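Local coordinates for protein transcriptional regulator, PadR family (Bacillus cereus, PDB 4ESB) that probably binds operator DNA as a homodimer through a winged helix-turn-helix domain, regulating transcription as a member of the PadR family, at residues S19-Y24 with S29-K34; K63-S66 with K72-H75. All coordinates share one frame; numbering follows the deposited sequence.

Contact 1: residues S19-Y24 with S29-K34; sequences SQEEVY and STKLNK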
ATOM      1  N   SER A  19     -13.125  -3.085 -14.737  1.00 39.53           N
ATOM      2  CA  SER A  19     -14.521  -3.073 -14.307  1.00 37.03           C
ATOM      3  C   SER A  19     -15.286  -1.955 -15.006  1.00 43.48           C
ATOM      4  O   SER A  19     -16.502  -2.034 -15.181  1.00 49.01           O
ATOM      5  CB  SER A  19     -14.633  -2.928 -12.782  1.00 41.46           C
ATOM      6  OG  SER A  19     -14.552  -1.578 -12.352  1.00 42.08           O
ATOM      7  N   GLN A  20     -14.560  -0.921 -15.417  1.00 47.27           N
ATOM      8  CA  GLN A  20     -15.177   0.261 -16.003  1.00 35.95           C
ATOM      9  C   GLN A  20     -15.219   0.196 -17.524  1.00 35.62           C
ATOM     10  O   GLN A  20     -16.062   0.836 -18.151  1.00 37.36           O
ATOM     11  CB  GLN A  20     -14.442   1.524 -15.549  1.00 37.75           C
ATOM     12  CG  GLN A  20     -14.616   1.837 -14.070  1.00 46.51           C
ATOM     13  CD  GLN A  20     -16.068   2.079 -13.695  1.00 67.25           C
ATOM     14  OE1 GLN A  20     -16.772   2.841 -14.358  1.00 66.77           O
ATOM     15  NE2 GLN A  20     -16.523   1.426 -12.629  1.00 57.74           N
ATOM     16  N   GLU A  21     -14.317  -0.579 -18.118  1.00 44.10           N
ATOM     17  CA  GLU A  21     -14.268  -0.705 -19.568  1.00 45.97           C
ATOM     18  C   GLU A  21     -13.502  -1.948 -20.015  1.00 44.62           C
ATOM     19  O   GLU A  21     -12.385  -2.200 -19.570  1.00 46.37           O
ATOM     20  CB  GLU A  21     -13.616   0.534 -20.187  1.00 46.68           C
ATOM     21  CG  GLU A  21     -13.584   0.510 -21.707  1.00 65.57           C
ATOM     22  CD  GLU A  21     -12.623   1.531 -22.285  1.00 80.87           C
ATOM     23  OE1 GLU A  21     -12.010   2.286 -21.500  1.00 61.36           O
ATOM     24  OE2 GLU A  21     -12.474   1.576 -23.525  1.00 72.37           O
ATOM     25  N   GLU A  22     -14.124  -2.723 -20.896  1.00 47.21           N
ATOM     26  CA  GLU A  22     -13.448  -3.828 -21.563  1.00 48.19           C
ATOM     27  C   GLU A  22     -12.227  -3.294 -22.301  1.00 42.30           C
ATOM     28  O   GLU A  22     -12.349  -2.409 -23.145  1.00 44.83           O
ATOM     29  CB  GLU A  22     -14.389  -4.495 -22.567  1.00 38.28           C
ATOM     30  CG  GLU A  22     -14.678  -5.956 -22.293  1.00 48.21           C
ATOM     31  CD  GLU A  22     -15.475  -6.601 -23.407  1.00 49.19           C
ATOM     32  OE1 GLU A  22     -16.293  -5.902 -24.042  1.00 53.65           O
ATOM     33  OE2 GLU A  22     -15.277  -7.809 -23.653  1.00 60.07           O
ATOM     34  N   VAL A  23     -11.054  -3.835 -21.992  1.00 40.44           N
ATOM     35  CA  VAL A  23      -9.817  -3.375 -22.622  1.00 47.09           C
ATOM     36  C   VAL A  23      -8.905  -4.532 -23.014  1.00 40.47           C
ATOM     37  O   VAL A  23      -8.881  -5.565 -22.344  1.00 38.55           O
ATOM     38  CB  VAL A  23      -9.023  -2.443 -21.686  1.00 34.49           C
ATOM     39  CG1 VAL A  23      -9.784  -1.143 -21.446  1.00 42.25           C
ATOM     40  CG2 VAL A  23      -8.704  -3.150 -20.373  1.00 33.46           C
ATOM     41  N   TYR A  24      -8.155  -4.357 -24.100  1.00 40.98           N
ATOM     42  CA  TYR A  24      -7.126  -5.329 -24.461  1.00 36.38           C
ATOM     43  C   TYR A  24      -5.792  -4.936 -23.837  1.00 36.40           C
ATOM     44  O   TYR A  24      -5.647  -3.833 -23.309  1.00 39.11           O
ATOM     45  CB  TYR A  24      -7.017  -5.540 -25.984  1.00 40.37           C
ATOM     46  CG  TYR A  24      -6.738  -4.314 -26.839  1.00 41.29           C
ATOM     47  CD1 TYR A  24      -7.737  -3.394 -27.124  1.00 47.33           C
ATOM     48  CD2 TYR A  24      -5.485  -4.111 -27.405  1.00 46.91           C
ATOM     49  CE1 TYR A  24      -7.487  -2.288 -27.919  1.00 47.97           C
ATOM     50  CE2 TYR A  24      -5.227  -3.011 -28.204  1.00 39.67           C
ATOM     51  CZ  TYR A  24      -6.230  -2.105 -28.458  1.00 54.21           C
ATOM     52  OH  TYR A  24      -5.973  -1.009 -29.254  1.00 44.89           O
ATOM     53  N   SER A  29      -2.307  -1.225 -20.401  1.00 40.81           N
ATOM     54  CA  SER A  29      -1.031  -0.700 -19.925  1.00 45.07           C
ATOM     55  C   SER A  29      -0.847   0.768 -20.301  1.00 40.68           C
ATOM     56  O   SER A  29      -0.186   1.519 -19.583  1.00 40.66           O
ATOM     57  CB  SER A  29       0.126  -1.523 -20.483  1.00 41.14           C
ATOM     58  OG  SER A  29       0.390  -1.169 -21.821  1.00 65.43           O
ATOM     59  N   THR A  30      -1.421   1.173 -21.428  1.00 31.95           N
ATOM     60  CA  THR A  30      -1.381   2.578 -21.820  1.00 43.68           C
ATOM     61  C   THR A  30      -2.124   3.413 -20.785  1.00 46.02           C
ATOM     62  O   THR A  30      -1.615   4.433 -20.319  1.00 45.91           O
ATOM     63  CB  THR A  30      -2.009   2.822 -23.209  1.00 43.20           C
ATOM     64  OG1 THR A  30      -1.198   2.217 -24.222  1.00 49.56           O
ATOM     65  CG2 THR A  30      -2.118   4.318 -23.489  1.00 43.18           C
ATOM     66  N   LYS A  31      -3.326   2.973 -20.420  1.00 43.77           N
ATOM     67  CA  LYS A  31      -4.109   3.671 -19.405  1.00 45.81           C
ATOM     68  C   LYS A  31      -3.360   3.702 -18.075  1.00 42.87           C
ATOM     69  O   LYS A  31      -3.338   4.724 -17.394  1.00 46.43           O
ATOM     70  CB  LYS A  31      -5.480   3.017 -19.219  1.00 40.61           C
ATOM     71  CG  LYS A  31      -6.450   3.245 -20.371  1.00 39.94           C
ATOM     72  CD  LYS A  31      -7.879   2.948 -19.942  1.00 55.61           C
ATOM     73  CE  LYS A  31      -8.822   2.801 -21.127  1.00 49.14           C
ATOM     74  NZ  LYS A  31      -9.051   4.082 -21.852  1.00 58.04           N
ATOM     75  N   LEU A  32      -2.739   2.582 -17.712  1.00 41.31           N
ATOM     76  CA  LEU A  32      -1.970   2.513 -16.473  1.00 39.19           C
ATOM     77  C   LEU A  32      -0.839   3.531 -16.504  1.00 44.85           C
ATOM     78  O   LEU A  32      -0.626   4.248 -15.527  1.00 45.24           O
ATOM     79  CB  LEU A  32      -1.412   1.102 -16.247  1.00 41.76           C
ATOM     80  CG  LEU A  32      -2.404   0.016 -15.811  1.00 41.85           C
ATOM     81  CD1 LEU A  32      -1.714  -1.337 -15.738  1.00 44.73           C
ATOM     82  CD2 LEU A  32      -3.036   0.352 -14.469  1.00 32.08           C
ATOM     83  N   ASN A  33      -0.119   3.596 -17.623  1.00 46.55           N
ATOM     84  CA  ASN A  33       0.953   4.578 -17.787  1.00 50.31           C
ATOM     85  C   ASN A  33       0.456   6.005 -17.597  1.00 44.79           C
ATOM     86  O   ASN A  33       1.063   6.791 -16.871  1.00 52.66           O
ATOM     87  CB  ASN A  33       1.589   4.462 -19.174  1.00 49.28           C
ATOM     88  CG  ASN A  33       2.425   3.211 -19.332  1.00 46.96           C
ATOM     89  OD1 ASN A  33       2.896   2.631 -18.353  1.00 51.09           O
ATOM     90  ND2 ASN A  33       2.624   2.791 -20.574  1.00 47.71           N
ATOM     91  N   LYS A  34      -0.652   6.335 -18.253  1.00 40.72           N
ATOM     92  CA  LYS A  34      -1.132   7.712 -18.290  1.00 62.02           C
ATOM     93  C   LYS A  34      -1.865   8.111 -17.008  1.00 68.67           C
ATOM     94  O   LYS A  34      -2.206   9.279 -16.823  1.00 72.86           O
ATOM     95  CB  LYS A  34      -2.027   7.937 -19.514  1.00 63.45           C
ATOM     96  CG  LYS A  34      -2.462   9.382 -19.690  1.00 99.55           C
ATOM     97  CD  LYS A  34      -3.133   9.613 -21.027  1.00113.57           C
ATOM     98  CE  LYS A  34      -3.558  11.061 -21.164  1.00127.75           C
ATOM     99  NZ  LYS A  34      -4.235  11.334 -22.456  1.00113.64           N
TER
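Glu21 and Val23 meet one side chain of the facing helix, Lys31, and the evidence for each meeting differs in kind. Glu21 is the first residue to leave helical backbone angles after helix 10-20. Its CG lies anti to the backbone N (chi1 -177°) and the chain stays extended beyond CG, which carries the carboxylate out to the lysine, whose chain it crosses at about a right angle. The salt bridge is a long one, with Glu21 OE1 3.5 Å from Lys31 NZ. Glu21 OE1 is in fact nearer to Lys31 CE, at 3.3 Å, so the oxygen sits alongside the last methylene instead of ahead of the amine. A bend at the end of the lysine chain (chi4 -69°) produces this: it turns NZ off the line of the chain and leaves CE facing the carboxylate. Because the other carboxylate oxygen, Glu21 OE2, lies close to Glu27 OE1, the lysine charge may partly offset a repulsion between the two acids.

Two residues on, the buried Val23 adds a nonpolar touch. Its CG1 stands 4.1 Å from Lys31 CE. That methylene therefore touches both the carboxylate oxygen and the valine methyl, which reach it from directions well under a right angle apart. Tyr24 then occupies the N-cap position of helix 25-34.

The contact thus spans the short connection between helices 10-20 and 25-34, where the weakly bonded strand 23-24 lies beside strand 70-76. One turn of the second helix past Glu27, Lys31 reaches back over this connection, while Leu32 packs against Leu10, Ile14 and Ile17 of helix 10-20.

Contact 2: residues K63-S66 with K72-H75; sequences KASS and KYYH. With GOL (glycerol), chain F; SO4 (sulfate ion), chain B.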
ATOM      1  N   LYS A  63     -13.153 -10.574 -29.050  1.00 65.75           N
ATOM      2  CA  LYS A  63     -14.192  -9.756 -29.666  1.00 67.09           C
ATOM      3  C   LYS A  63     -13.631  -8.982 -30.847  1.00 71.04           C
ATOM      4  O   LYS A  63     -12.426  -8.761 -30.944  1.00 65.09           O
ATOM      5  CB  LYS A  63     -14.790  -8.777 -28.653  1.00 59.37           C
ATOM      6  CG  LYS A  63     -15.559  -9.451 -27.539  1.00 64.39           C
ATOM      7  CD  LYS A  63     -16.224  -8.451 -26.611  1.00 72.12           C
ATOM      8  CE  LYS A  63     -17.283  -7.632 -27.325  1.00 79.88           C
ATOM      9  NZ  LYS A  63     -18.232  -7.006 -26.363  1.00 77.70           N
ATOM     10  N   ALA A  64     -14.516  -8.571 -31.748  1.00 88.08           N
ATOM     11  CA  ALA A  64     -14.124  -7.722 -32.860  1.00 91.38           C
ATOM     12  C   ALA A  64     -14.041  -6.285 -32.374  1.00 92.19           C
ATOM     13  O   ALA A  64     -14.864  -5.837 -31.575  1.00 89.03           O
ATOM     14  CB  ALA A  64     -15.113  -7.839 -34.002  1.00103.06           C
ATOM     15  N   SER A  65     -13.038  -5.570 -32.863  1.00105.36           N
ATOM     16  CA  SER A  65     -12.801  -4.201 -32.450  1.00101.90           C
ATOM     17  C   SER A  65     -13.714  -3.269 -33.232  1.00108.19           C
ATOM     18  O   SER A  65     -14.245  -3.645 -34.277  1.00110.25           O
ATOM     19  CB  SER A  65     -11.340  -3.851 -32.711  1.00 97.57           C
ATOM     20  OG  SER A  65     -10.967  -2.631 -32.109  1.00105.15           O
ATOM     21  N   SER A  66     -13.905  -2.055 -32.728  1.00115.55           N
ATOM     22  CA  SER A  66     -14.683  -1.058 -33.453  1.00130.04           C
ATOM     23  C   SER A  66     -14.143  -0.897 -34.873  1.00123.79           C
ATOM     24  O   SER A  66     -14.854  -0.446 -35.769  1.00111.48           O
ATOM     25  CB  SER A  66     -14.655   0.289 -32.728  1.00123.28           C
ATOM     26  OG  SER A  66     -13.327   0.722 -32.496  1.00121.20           O
ATOM     27  N   LYS A  72      -8.109  -9.648 -27.917  1.00 46.69           N
ATOM     28  CA  LYS A  72      -8.474 -10.328 -26.682  1.00 47.91           C
ATOM     29  C   LYS A  72      -8.796  -9.304 -25.596  1.00 48.96           C
ATOM     30  O   LYS A  72      -7.904  -8.825 -24.894  1.00 39.57           O
ATOM     31  CB  LYS A  72      -7.343 -11.258 -26.236  1.00 39.62           C
ATOM     32  CG  LYS A  72      -7.620 -12.020 -24.949  1.00 42.22           C
ATOM     33  CD  LYS A  72      -6.686 -13.217 -24.801  1.00 43.73           C
ATOM     34  CE  LYS A  72      -6.831 -13.871 -23.435  1.00 65.37           C
ATOM     35  NZ  LYS A  72      -5.664 -14.730 -23.081  1.00 67.27           N
ATOM     36  N   TYR A  73     -10.079  -8.967 -25.471  1.00 45.63           N
ATOM     37  CA  TYR A  73     -10.534  -7.993 -24.487  1.00 45.61           C
ATOM     38  C   TYR A  73     -10.787  -8.674 -23.147  1.00 37.24           C
ATOM     39  O   TYR A  73     -11.327  -9.777 -23.098  1.00 45.66           O
ATOM     40  CB  TYR A  73     -11.824  -7.318 -24.957  1.00 46.07           C
ATOM     41  CG  TYR A  73     -11.646  -6.340 -26.098  1.00 37.88           C
ATOM     42  CD1 TYR A  73     -11.356  -5.004 -25.854  1.00 41.87           C
ATOM     43  CD2 TYR A  73     -11.782  -6.750 -27.418  1.00 38.80           C
ATOM     44  CE1 TYR A  73     -11.200  -4.104 -26.894  1.00 46.60           C
ATOM     45  CE2 TYR A  73     -11.629  -5.858 -28.463  1.00 46.76           C
ATOM     46  CZ  TYR A  73     -11.337  -4.537 -28.196  1.00 47.01           C
ATOM     47  OH  TYR A  73     -11.182  -3.645 -29.232  1.00 65.24           O
ATOM     48  N   TYR A  74     -10.407  -8.006 -22.063  1.00 41.87           N
ATOM     49  CA  TYR A  74     -10.611  -8.546 -20.723  1.00 38.90           C
ATOM     50  C   TYR A  74     -11.816  -7.899 -20.050  1.00 45.11           C
ATOM     51  O   TYR A  74     -12.007  -6.685 -20.133  1.00 40.30           O
ATOM     52  CB  TYR A  74      -9.376  -8.316 -19.850  1.00 44.60           C
ATOM     53  CG  TYR A  74      -8.129  -9.030 -20.318  1.00 48.62           C
ATOM     54  CD1 TYR A  74      -7.918 -10.369 -20.017  1.00 37.85           C
ATOM     55  CD2 TYR A  74      -7.154  -8.359 -21.044  1.00 40.81           C
ATOM     56  CE1 TYR A  74      -6.777 -11.022 -20.437  1.00 45.94           C
ATOM     57  CE2 TYR A  74      -6.008  -9.004 -21.468  1.00 45.84           C
ATOM     58  CZ  TYR A  74      -5.825 -10.335 -21.161  1.00 47.89           C
ATOM     59  OH  TYR A  74      -4.686 -10.983 -21.581  1.00 43.47           O
ATOM     60  N   HIS A  75     -12.629  -8.716 -19.389  1.00 51.69           N
ATOM     61  CA  HIS A  75     -13.699  -8.203 -18.541  1.00 40.05           C
ATOM     62  C   HIS A  75     -13.618  -8.836 -17.159  1.00 32.85           C
ATOM     63  O   HIS A  75     -12.996  -9.882 -16.978  1.00 37.25           O
ATOM     64  CB  HIS A  75     -15.075  -8.451 -19.167  1.00 36.46           C
ATOM     65  CG  HIS A  75     -15.440  -9.899 -19.280  1.00 34.91           C
ATOM     66  ND1 HIS A  75     -15.737 -10.679 -18.186  1.00 44.72           N
ATOM     67  CD2 HIS A  75     -15.564 -10.704 -20.363  1.00 38.65           C
ATOM     68  CE1 HIS A  75     -16.025 -11.906 -18.589  1.00 41.64           C
ATOM     69  NE2 HIS A  75     -15.927 -11.945 -19.903  1.00 39.39           N
TER
HETATM   70  C1  GOL F 205      -9.392  -0.337 -32.517  1.00105.28           C
HETATM   71  O1  GOL F 205      -8.624  -1.402 -33.035  1.00 89.34           O
HETATM   72  C2  GOL F 205      -9.417  -0.425 -30.993  1.00100.22           C
HETATM   73  O2  GOL F 205      -8.368   0.341 -30.447  1.00 80.63           O
HETATM   74  C3  GOL F 205     -10.755   0.077 -30.460  1.00 92.18           C
HETATM   75  O3  GOL F 205     -11.016  -0.506 -29.202  1.00 71.28           O
HETATM   76  S   SO4 B 201      -4.453  -8.114 -28.781  1.00 42.31           S
HETATM   77  O1  SO4 B 201      -4.509  -6.978 -29.695  1.00 48.71           O
HETATM   78  O2  SO4 B 201      -4.025  -9.308 -29.509  1.00 53.72           O
HETATM   79  O3  SO4 B 201      -3.510  -7.833 -27.703  1.00 43.30           O
HETATM   80  O4  SO4 B 201      -5.769  -8.346 -28.210  1.00 52.87           O
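The beta hairpin of strands 58-64 and 70-76, the wing of the winged-helix domain, brings Tyr73 across to Lys63 and Ser65 near its tip. Backbone bonds set the antiparallel pairing: Lys63 bonds with Arg71 and Tyr73 with Thr61. Tyr73 CG is placed anti to the carbonyl carbon (chi1 -72°), and from there the ring reaches diagonally to Lys63, two residues beyond its backbone-bonded partner Thr61. Tyr73 CD2 lies 3.8 Å from Lys63 CB, which approaches obliquely, whereas Lys63 O comes to the ring edge, in its plane, 3.9 Å from Tyr73 CE2.

At the far end of the ring, Ser65 OG lies 3.1 Å from Tyr73 OH. A hydrogen bond between them is doubtful, because the serine is poorly ordered and its OG is modelled too close to a glycerol. The same phenol oxygen, Tyr73 OH, is hydrogen-bonded to O3 of that glycerol, also at 3.1 Å. Tyr24 OH bonds to this glycerol as well, so both phenol oxygens share one small molecule, probably from the crystallisation liquor.

Lys72 contributes through its backbone: its N gives a hydrogen bond of 2.7 Å to O4 of a sulfate, with an N-H...acceptor angle of 160°. Arg71 NH1 holds the same ion. The sulfate too probably comes from the crystallisation liquor, but an anion held by a backbone amide and an arginine possibly marks a place for a DNA phosphate, as wings of winged-helix regulators often approach the DNA backbone.

In the fold
Contacts 1 and 2 lie in series along the chain, the first closing before the second opens, with centres 12 Å apart. Both reach the same antiparallel sheet, in the order 23-24, 70-76, 58-64: contact 1 includes strand 23-24, which pairs with the central strand 70-76, and that central strand belongs to contact 2. Links between them include Val23 O, 2.9 Å from Tyr74 N in a probable hydrogen bond; a salt bridge of 3.2 Å between Glu22 OE1 and Lys63 NZ; and Tyr24 CD1, packed 3.5 Å from Tyr73 CE1. The connection between helices 10-20 and 25-34 is thereby tied to the wing hairpin, giving the compact winged helix-turn-helix unit with which the protein probably reads DNA.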